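Local coordinates for protein NADPH Quinone Oxidoreductase (Streptococcus mutans, PDB 4F8Y) that probably catalyses the NADPH-dependent reduction of quinones such as menadione, using a bound FAD as the redox cofactor, at residues A[40-44]-A[64-68]; A[67-72]-A[99-104]; A[75-81]-A[120-126]. All coordinates share one frame; numbering follows the deposited sequence.

Contact 1: residues A[40-44]-A[64-68]; sequences AEHFD and MEKYR
The Tyr67 ring has Phe43 on one face, the CD carbon of Lys66 on the opposite face near the rim, and OE1 of Glu41 at its edge. With Phe43 it makes a T-shaped (edge-to-face) pair, ring planes at 89° and centroids 5.1 Å apart, in which CE1 of Phe43 points into the tyrosine face. The pair fastens the loop after strand 32-37 of this flavodoxin-like fold to the start of helix 65-73. Phe43 reaches there because its CG stands anti to the backbone N (chi1 -172°), sending the ring alongside Tyr67 from the other direction. Met64 crosses the far end of the same phenyl group in an oblique Met-aromatic contact, its SD 4.5 Å from the Phe43 centroid. At the hydroxyl end of the Tyr67 ring the contact turns polar. Lys66 reaches out with an extended chain and forms a salt bridge with Glu41, NZ meeting the syn lone pair of OE1 at 2.7 Å. The Tyr67 hydroxyl donates to that same OE1, 2.6 Å away, from above the carboxylate plane, so two donors grip one oxygen. Water 1 then ties the hydroxyl back to the loop, donating to Tyr67 OH at 2.6 Å and to Glu41 O at 2.8 Å.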
# COMPACT_ATOMS: atom_id res chain seq x y z
N ALA A 40 -11.30 -3.80 -13.12
CA ALA A 40 -12.41 -3.71 -14.06
C ALA A 40 -13.22 -2.44 -13.86
O ALA A 40 -13.84 -1.95 -14.80
CB ALA A 40 -13.31 -4.94 -13.94
N GLU A 41 -13.21 -1.90 -12.64
CA GLU A 41 -13.91 -0.66 -12.30
C GLU A 41 -13.12 0.57 -12.71
O GLU A 41 -13.64 1.69 -12.65
CB GLU A 41 -14.21 -0.61 -10.80
CG GLU A 41 -15.23 -1.64 -10.34
CD GLU A 41 -16.64 -1.08 -10.27
OE1 GLU A 41 -16.88 -0.23 -9.40
OE2 GLU A 41 -17.51 -1.49 -11.07
N HIS A 42 -11.87 0.36 -13.12
CA HIS A 42 -10.94 1.45 -13.40
C HIS A 42 -10.84 2.36 -12.18
O HIS A 42 -10.78 3.60 -12.30
CB HIS A 42 -11.36 2.28 -14.62
CG HIS A 42 -12.08 1.50 -15.68
ND1 HIS A 42 -11.47 0.53 -16.44
CD2 HIS A 42 -13.36 1.56 -16.12
CE1 HIS A 42 -12.34 0.01 -17.29
NE2 HIS A 42 -13.50 0.63 -17.12
N PHE A 43 -10.83 1.75 -10.99
CA PHE A 43 -10.78 2.49 -9.74
C PHE A 43 -9.58 3.44 -9.68
O PHE A 43 -8.44 3.05 -9.97
CB PHE A 43 -10.77 1.54 -8.54
CG PHE A 43 -10.92 2.23 -7.21
CD1 PHE A 43 -12.16 2.67 -6.79
CD2 PHE A 43 -9.82 2.44 -6.39
CE1 PHE A 43 -12.30 3.32 -5.56
CE2 PHE A 43 -9.96 3.08 -5.17
CZ PHE A 43 -11.20 3.52 -4.75
N ASP A 44 -9.87 4.69 -9.34
CA ASP A 44 -8.86 5.72 -9.14
C ASP A 44 -8.43 5.72 -7.67
O ASP A 44 -9.17 6.20 -6.80
CB ASP A 44 -9.44 7.09 -9.54
CG ASP A 44 -8.42 8.22 -9.48
OD1 ASP A 44 -7.26 7.99 -9.05
OD2 ASP A 44 -8.79 9.36 -9.84
N MET A 64 -16.74 8.27 -4.64
CA MET A 64 -16.52 7.16 -3.72
C MET A 64 -17.79 6.68 -3.04
O MET A 64 -17.75 5.73 -2.25
CB MET A 64 -15.47 7.53 -2.67
CG MET A 64 -14.06 7.66 -3.22
SD MET A 64 -13.43 6.13 -3.93
CE MET A 64 -13.63 6.45 -5.69
N GLU A 65 -18.92 7.32 -3.36
CA GLU A 65 -20.16 6.97 -2.70
C GLU A 65 -20.59 5.54 -3.00
O GLU A 65 -21.10 4.83 -2.13
CB GLU A 65 -21.28 7.92 -3.05
CG GLU A 65 -22.58 7.46 -2.42
CD GLU A 65 -23.71 8.42 -2.59
OE1 GLU A 65 -23.61 9.35 -3.42
OE2 GLU A 65 -24.72 8.24 -1.87
N LYS A 66 -20.40 5.13 -4.26
CA LYS A 66 -20.69 3.76 -4.67
C LYS A 66 -19.97 2.77 -3.76
O LYS A 66 -20.53 1.74 -3.36
CB LYS A 66 -20.24 3.55 -6.13
CG LYS A 66 -20.67 2.21 -6.69
CD LYS A 66 -19.88 1.79 -7.92
CE LYS A 66 -20.13 0.31 -8.20
NZ LYS A 66 -19.61 -0.15 -9.52
N TYR A 67 -18.72 3.10 -3.43
CA TYR A 67 -17.85 2.20 -2.70
C TYR A 67 -18.01 2.27 -1.17
O TYR A 67 -17.75 1.28 -0.49
CB TYR A 67 -16.40 2.38 -3.15
CG TYR A 67 -16.26 2.31 -4.66
CD1 TYR A 67 -16.36 1.09 -5.33
CD2 TYR A 67 -16.07 3.45 -5.42
CE1 TYR A 67 -16.25 1.02 -6.71
CE2 TYR A 67 -15.96 3.39 -6.79
CZ TYR A 67 -16.05 2.17 -7.43
OH TYR A 67 -15.95 2.10 -8.80
N ARG A 68 -18.45 3.41 -0.65
CA ARG A 68 -18.85 3.48 0.76
C ARG A 68 -20.09 2.62 0.98
O ARG A 68 -20.17 1.86 1.94
CB ARG A 68 -19.16 4.91 1.17
CG ARG A 68 -17.94 5.80 1.36
CD ARG A 68 -18.29 7.11 2.07
NE ARG A 68 -19.19 7.94 1.28
CZ ARG A 68 -18.80 8.81 0.35
NH1 ARG A 68 -17.51 8.96 0.06
NH2 ARG A 68 -19.71 9.52 -0.30
O HOH W 1 -13.97 3.01 -10.16

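Contact 2: residues A[67-72]-A[99-104]; sequences YRDLVT and VFVADF
Arg68 lays its aliphatic stem over one face of the Phe104 ring, atom by atom. CB sits 3.7 Å from CZ of Phe104, above the far end of the ring. CG comes next, over the middle: 3.9 Å from the Phe104 centroid and only 2° off the ring normal, a textbook CH-pi contact. CD carries on toward the root of the ring, 3.8 Å from CD1 of Phe104. The chain then bends at chi3 (-65°), and the guanidinium leaves the phenylalanine, its plane 70° from the ring. At the tip NH2 donates to the backbone oxygen of Val61, while NH1 donates to water 2, which in turn makes a weak bond to Val99 O.

The outer edge of the Phe104 ring abuts helix 65-73. Its CZ lies 3.1 Å from Arg68 O, and Thr72 OG1 approaches CE1 near the ring plane at 3.2 Å. Val71 splits its two methyls between neighbours: CG1 touches CE2 of Phe104, and CG2 reaches both Val99 CG1 and Phe100 CE1, each at 4.1 Å. One turn earlier Tyr67 CB packs on Val99 CG2. The chain leaving helix 90-99 turns sharply here, with Phe100 at the centre of an inverse gamma turn, and the ring of Phe100 also packs on Trp85 of the second subunit.

No direct hydrogen bond crosses between the two segments, so hydrophobic and ring contacts join helix 65-73 to this loop of the flavodoxin-like fold. Arginine serves as a hydrocarbon lid on Phe104 while NH2 and NH1 at its charged end bond to a backbone oxygen and to water, and the weakly positive C-H rim of the ring probably finds the two oxygens of the helix electrostatically favourable.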
# COMPACT_ATOMS: atom_id res chain seq x y z
N TYR A 67 -18.72 3.10 -3.43
CA TYR A 67 -17.85 2.20 -2.70
C TYR A 67 -18.01 2.27 -1.17
O TYR A 67 -17.75 1.28 -0.49
CB TYR A 67 -16.40 2.38 -3.15
CG TYR A 67 -16.26 2.31 -4.66
CD1 TYR A 67 -16.36 1.09 -5.33
CD2 TYR A 67 -16.07 3.45 -5.42
CE1 TYR A 67 -16.25 1.02 -6.71
CE2 TYR A 67 -15.96 3.39 -6.79
CZ TYR A 67 -16.05 2.17 -7.43
OH TYR A 67 -15.95 2.10 -8.80
N ARG A 68 -18.45 3.41 -0.65
CA ARG A 68 -18.85 3.48 0.76
C ARG A 68 -20.09 2.62 0.98
O ARG A 68 -20.17 1.86 1.94
CB ARG A 68 -19.16 4.91 1.17
CG ARG A 68 -17.94 5.80 1.36
CD ARG A 68 -18.29 7.11 2.07
NE ARG A 68 -19.19 7.94 1.28
CZ ARG A 68 -18.80 8.81 0.35
NH1 ARG A 68 -17.51 8.96 0.06
NH2 ARG A 68 -19.71 9.52 -0.30
N ASP A 69 -21.06 2.76 0.08
CA ASP A 69 -22.33 2.05 0.22
C ASP A 69 -22.18 0.53 0.15
O ASP A 69 -22.92 -0.20 0.82
CB ASP A 69 -23.33 2.54 -0.84
CG ASP A 69 -23.88 3.92 -0.52
OD1 ASP A 69 -23.76 4.36 0.64
OD2 ASP A 69 -24.45 4.56 -1.43
N LEU A 70 -21.22 0.05 -0.66
CA LEU A 70 -20.89 -1.38 -0.73
C LEU A 70 -20.35 -1.88 0.62
O LEU A 70 -20.77 -2.92 1.15
CB LEU A 70 -19.87 -1.64 -1.85
CG LEU A 70 -20.37 -1.78 -3.29
CD1 LEU A 70 -19.20 -1.81 -4.26
CD2 LEU A 70 -21.24 -3.04 -3.45
N VAL A 71 -19.41 -1.13 1.19
CA VAL A 71 -18.87 -1.47 2.51
C VAL A 71 -19.95 -1.52 3.58
O VAL A 71 -20.02 -2.46 4.35
CB VAL A 71 -17.75 -0.51 2.94
CG1 VAL A 71 -17.38 -0.75 4.40
CG2 VAL A 71 -16.54 -0.69 2.04
N THR A 72 -20.82 -0.51 3.60
CA THR A 72 -21.89 -0.45 4.60
C THR A 72 -22.85 -1.63 4.46
O THR A 72 -23.33 -2.18 5.46
CB THR A 72 -22.68 0.87 4.49
OG1 THR A 72 -21.80 1.99 4.71
CG2 THR A 72 -23.83 0.90 5.51
N VAL A 99 -11.81 5.21 0.56
CA VAL A 99 -13.09 4.71 1.06
C VAL A 99 -13.17 4.60 2.60
O VAL A 99 -14.16 5.01 3.22
CB VAL A 99 -13.44 3.35 0.42
CG1 VAL A 99 -14.76 2.81 0.97
CG2 VAL A 99 -13.48 3.48 -1.09
N PHE A 100 -12.13 4.04 3.22
CA PHE A 100 -12.11 3.90 4.67
C PHE A 100 -11.65 5.20 5.32
O PHE A 100 -10.57 5.28 5.89
CB PHE A 100 -11.20 2.72 5.07
CG PHE A 100 -11.78 1.38 4.73
CD1 PHE A 100 -12.09 1.05 3.40
CD2 PHE A 100 -12.03 0.43 5.72
CE1 PHE A 100 -12.62 -0.18 3.08
CE2 PHE A 100 -12.57 -0.81 5.39
CZ PHE A 100 -12.87 -1.11 4.07
N VAL A 101 -12.50 6.23 5.24
CA VAL A 101 -12.12 7.57 5.66
C VAL A 101 -12.71 7.95 7.03
O VAL A 101 -13.64 7.33 7.51
CB VAL A 101 -12.52 8.64 4.60
CG1 VAL A 101 -11.71 8.45 3.32
CG2 VAL A 101 -14.01 8.57 4.31
N ALA A 102 -12.14 8.98 7.66
CA ALA A 102 -12.67 9.46 8.93
C ALA A 102 -14.11 9.91 8.75
O ALA A 102 -14.44 10.58 7.78
CB ALA A 102 -11.82 10.59 9.47
N ASP A 103 -14.96 9.51 9.69
CA ASP A 103 -16.39 9.78 9.65
C ASP A 103 -17.17 8.80 8.79
O ASP A 103 -18.37 8.95 8.59
CB ASP A 103 -16.65 11.22 9.23
CG ASP A 103 -16.23 12.19 10.29
OD1 ASP A 103 -16.36 11.83 11.48
OD2 ASP A 103 -15.76 13.29 9.93
N PHE A 104 -16.47 7.80 8.29
CA PHE A 104 -17.15 6.66 7.68
C PHE A 104 -16.68 5.36 8.31
O PHE A 104 -17.46 4.64 8.95
CB PHE A 104 -16.96 6.62 6.17
CG PHE A 104 -17.59 5.41 5.53
CD1 PHE A 104 -18.96 5.33 5.37
CD2 PHE A 104 -16.80 4.34 5.13
CE1 PHE A 104 -19.55 4.20 4.81
CE2 PHE A 104 -17.39 3.21 4.57
CZ PHE A 104 -18.76 3.15 4.41
O HOH W 2 -15.20 7.38 1.16

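Contact 3: residues A[75-81]-A[120-126]; sequences DHLIFIF and KSAWIIT
The backbone oxygen of Asp75 is gripped by Ser121 N at 3.0 Å, by water 3 at 3.1 Å, and by a CA-H...O contact from Lys120 CA. It opens the pairing of two parallel strands in the central sheet of the flavodoxin-like fold, 76-82 and 120-127, neighbours linked by a beta-alpha-beta crossover that runs through helix 90-99. From there the bonds alternate: Leu77 N to Ser121 O, Trp123 N to Leu77 O, Phe79 N to Trp123 O, Ile125 N to Phe79 O, Phe81 N to Ile125 O. The shortest is Ile125 N to Phe79 O at 2.6 Å.

His76, Ile78, Ile80, Ser121, Trp123 and Ile125 share one face, where helix 15-26 covers the isoleucines. Here Ile78 CG2 touches Trp123 CE3 at 3.8 Å, and Ile125 CG1 sits over the centre of the indole, whose NE1 bonds to Thr161. Leu77, Phe79, Phe81, Ala122, Ile124 and Thr126 line the other face, with helix 143-150 against Phe79, Phe81 and Ile124. There Thr126 CG2 comes within 3.5 Å of Phe81 CE1.

At the strand starts the one side-chain hydrogen bond across the pair forms. His76 CG stands anti to the backbone N (chi1 -173°), which swings the imidazole across to strand 120-127, and ND1 meets Ser121 OG in the ring plane at 3.0 Å.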
# COMPACT_ATOMS: atom_id res chain seq x y z
N ASP A 75 -21.83 -7.64 5.26
CA ASP A 75 -21.63 -8.22 6.58
C ASP A 75 -20.23 -8.83 6.62
O ASP A 75 -19.60 -8.88 7.68
CB ASP A 75 -22.66 -9.31 6.89
CG ASP A 75 -24.09 -8.80 6.87
OD1 ASP A 75 -24.34 -7.75 7.49
OD2 ASP A 75 -24.95 -9.45 6.24
N HIS A 76 -19.76 -9.30 5.46
CA HIS A 76 -18.48 -10.00 5.35
C HIS A 76 -17.73 -9.59 4.08
O HIS A 76 -18.28 -9.61 2.98
CB HIS A 76 -18.71 -11.52 5.38
CG HIS A 76 -17.45 -12.33 5.43
ND1 HIS A 76 -16.78 -12.59 6.61
CD2 HIS A 76 -16.75 -12.96 4.46
CE1 HIS A 76 -15.72 -13.34 6.36
NE2 HIS A 76 -15.68 -13.58 5.06
N LEU A 77 -16.46 -9.20 4.24
CA LEU A 77 -15.63 -8.79 3.11
C LEU A 77 -14.52 -9.79 2.87
O LEU A 77 -13.78 -10.14 3.79
CB LEU A 77 -15.03 -7.40 3.34
CG LEU A 77 -16.01 -6.24 3.51
CD1 LEU A 77 -16.38 -6.03 4.97
CD2 LEU A 77 -15.40 -4.98 2.93
N ILE A 78 -14.39 -10.25 1.63
CA ILE A 78 -13.28 -11.11 1.28
C ILE A 78 -12.31 -10.30 0.42
O ILE A 78 -12.71 -9.79 -0.63
CB ILE A 78 -13.75 -12.37 0.51
CG1 ILE A 78 -14.83 -13.11 1.32
CG2 ILE A 78 -12.57 -13.27 0.20
CD1 ILE A 78 -15.55 -14.23 0.55
N PHE A 79 -11.07 -10.15 0.87
CA PHE A 79 -10.05 -9.46 0.08
C PHE A 79 -9.13 -10.46 -0.64
O PHE A 79 -8.51 -11.30 0.01
CB PHE A 79 -9.22 -8.52 0.96
CG PHE A 79 -10.00 -7.36 1.53
CD1 PHE A 79 -10.08 -6.16 0.84
CD2 PHE A 79 -10.63 -7.47 2.75
CE1 PHE A 79 -10.79 -5.08 1.36
CE2 PHE A 79 -11.35 -6.39 3.28
CZ PHE A 79 -11.42 -5.20 2.58
N ILE A 80 -9.07 -10.36 -1.96
CA ILE A 80 -8.19 -11.21 -2.76
C ILE A 80 -7.14 -10.39 -3.52
O ILE A 80 -7.49 -9.58 -4.38
CB ILE A 80 -8.99 -12.05 -3.79
CG1 ILE A 80 -10.01 -12.95 -3.09
CG2 ILE A 80 -8.04 -12.88 -4.68
CD1 ILE A 80 -10.99 -13.61 -4.03
N PHE A 81 -5.86 -10.60 -3.22
CA PHE A 81 -4.80 -9.84 -3.89
C PHE A 81 -3.41 -10.50 -3.85
O PHE A 81 -3.11 -11.25 -2.92
CB PHE A 81 -4.73 -8.40 -3.35
CG PHE A 81 -4.44 -8.30 -1.87
CD1 PHE A 81 -3.14 -8.24 -1.40
CD2 PHE A 81 -5.47 -8.24 -0.95
CE1 PHE A 81 -2.88 -8.15 -0.04
CE2 PHE A 81 -5.22 -8.14 0.41
CZ PHE A 81 -3.92 -8.10 0.87
N LYS A 120 -19.17 -6.41 11.13
CA LYS A 120 -18.56 -6.98 9.94
C LYS A 120 -17.37 -7.86 10.29
O LYS A 120 -16.70 -7.65 11.30
CB LYS A 120 -18.14 -5.89 8.95
CG LYS A 120 -19.32 -5.06 8.45
CD LYS A 120 -18.88 -3.99 7.47
CE LYS A 120 -19.77 -2.76 7.59
NZ LYS A 120 -21.20 -3.07 7.32
N SER A 121 -17.13 -8.86 9.45
CA SER A 121 -15.95 -9.72 9.53
C SER A 121 -15.27 -9.74 8.17
O SER A 121 -15.77 -9.17 7.21
CB SER A 121 -16.34 -11.13 9.97
OG SER A 121 -17.49 -11.58 9.29
N ALA A 122 -14.12 -10.39 8.08
CA ALA A 122 -13.38 -10.39 6.82
C ALA A 122 -12.50 -11.61 6.62
O ALA A 122 -12.15 -12.31 7.57
CB ALA A 122 -12.55 -9.10 6.69
N TRP A 123 -12.14 -11.84 5.37
CA TRP A 123 -11.22 -12.89 5.00
C TRP A 123 -10.27 -12.25 4.02
O TRP A 123 -10.70 -11.61 3.06
CB TRP A 123 -11.98 -14.05 4.35
CG TRP A 123 -11.16 -15.26 3.99
CD1 TRP A 123 -9.96 -15.63 4.52
CD2 TRP A 123 -11.53 -16.28 3.06
NE1 TRP A 123 -9.54 -16.81 3.95
CE2 TRP A 123 -10.49 -17.23 3.05
CE3 TRP A 123 -12.63 -16.48 2.22
CZ2 TRP A 123 -10.53 -18.37 2.24
CZ3 TRP A 123 -12.66 -17.59 1.41
CH2 TRP A 123 -11.62 -18.53 1.43
N ILE A 124 -8.97 -12.39 4.27
CA ILE A 124 -7.97 -11.87 3.36
C ILE A 124 -7.26 -13.06 2.72
O ILE A 124 -6.73 -13.93 3.42
CB ILE A 124 -6.94 -10.98 4.08
CG1 ILE A 124 -7.63 -9.75 4.67
CG2 ILE A 124 -5.82 -10.60 3.13
CD1 ILE A 124 -6.84 -9.08 5.76
N ILE A 125 -7.29 -13.12 1.39
CA ILE A 125 -6.58 -14.17 0.66
C ILE A 125 -5.40 -13.58 -0.12
O ILE A 125 -5.59 -12.80 -1.05
CB ILE A 125 -7.51 -14.98 -0.28
CG1 ILE A 125 -8.76 -15.43 0.47
CG2 ILE A 125 -6.76 -16.21 -0.81
CD1 ILE A 125 -9.87 -15.90 -0.45
N THR A 126 -4.20 -13.97 0.28
CA THR A 126 -2.98 -13.44 -0.31
C THR A 126 -2.22 -14.51 -1.10
O THR A 126 -2.29 -15.70 -0.80
CB THR A 126 -2.02 -12.85 0.76
OG1 THR A 126 -2.16 -13.58 1.99
CG2 THR A 126 -2.33 -11.40 1.03
O HOH W 3 -20.23 -10.77 10.11

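Overall arrangement
Contacts 1 and 2 use overlapping parts of the chain at the start of helix 65-73, share Tyr67 and Arg68, and have centres about 11 Å apart; Met64 SD touches Val99 CG2 at 3.9 Å between them. The same helix leads directly into strand 76-82 of contact 3, and Lys120 bridges the two, its NZ 3.0 Å from Thr72 O in a probable hydrogen bond. Contacts 1 and 3 do not touch, their centres about 17 Å apart. The loop of contact 2 runs on to the hairpin carrying Tyr106, Tyr108 and Leu113 of the menadione pocket, and the Phe100 side chain lies about 7 Å from a bound menadione. In contact 3 the Thr126 side chain lies about 7 Å from a bound FAD and about 13 Å from a menadione.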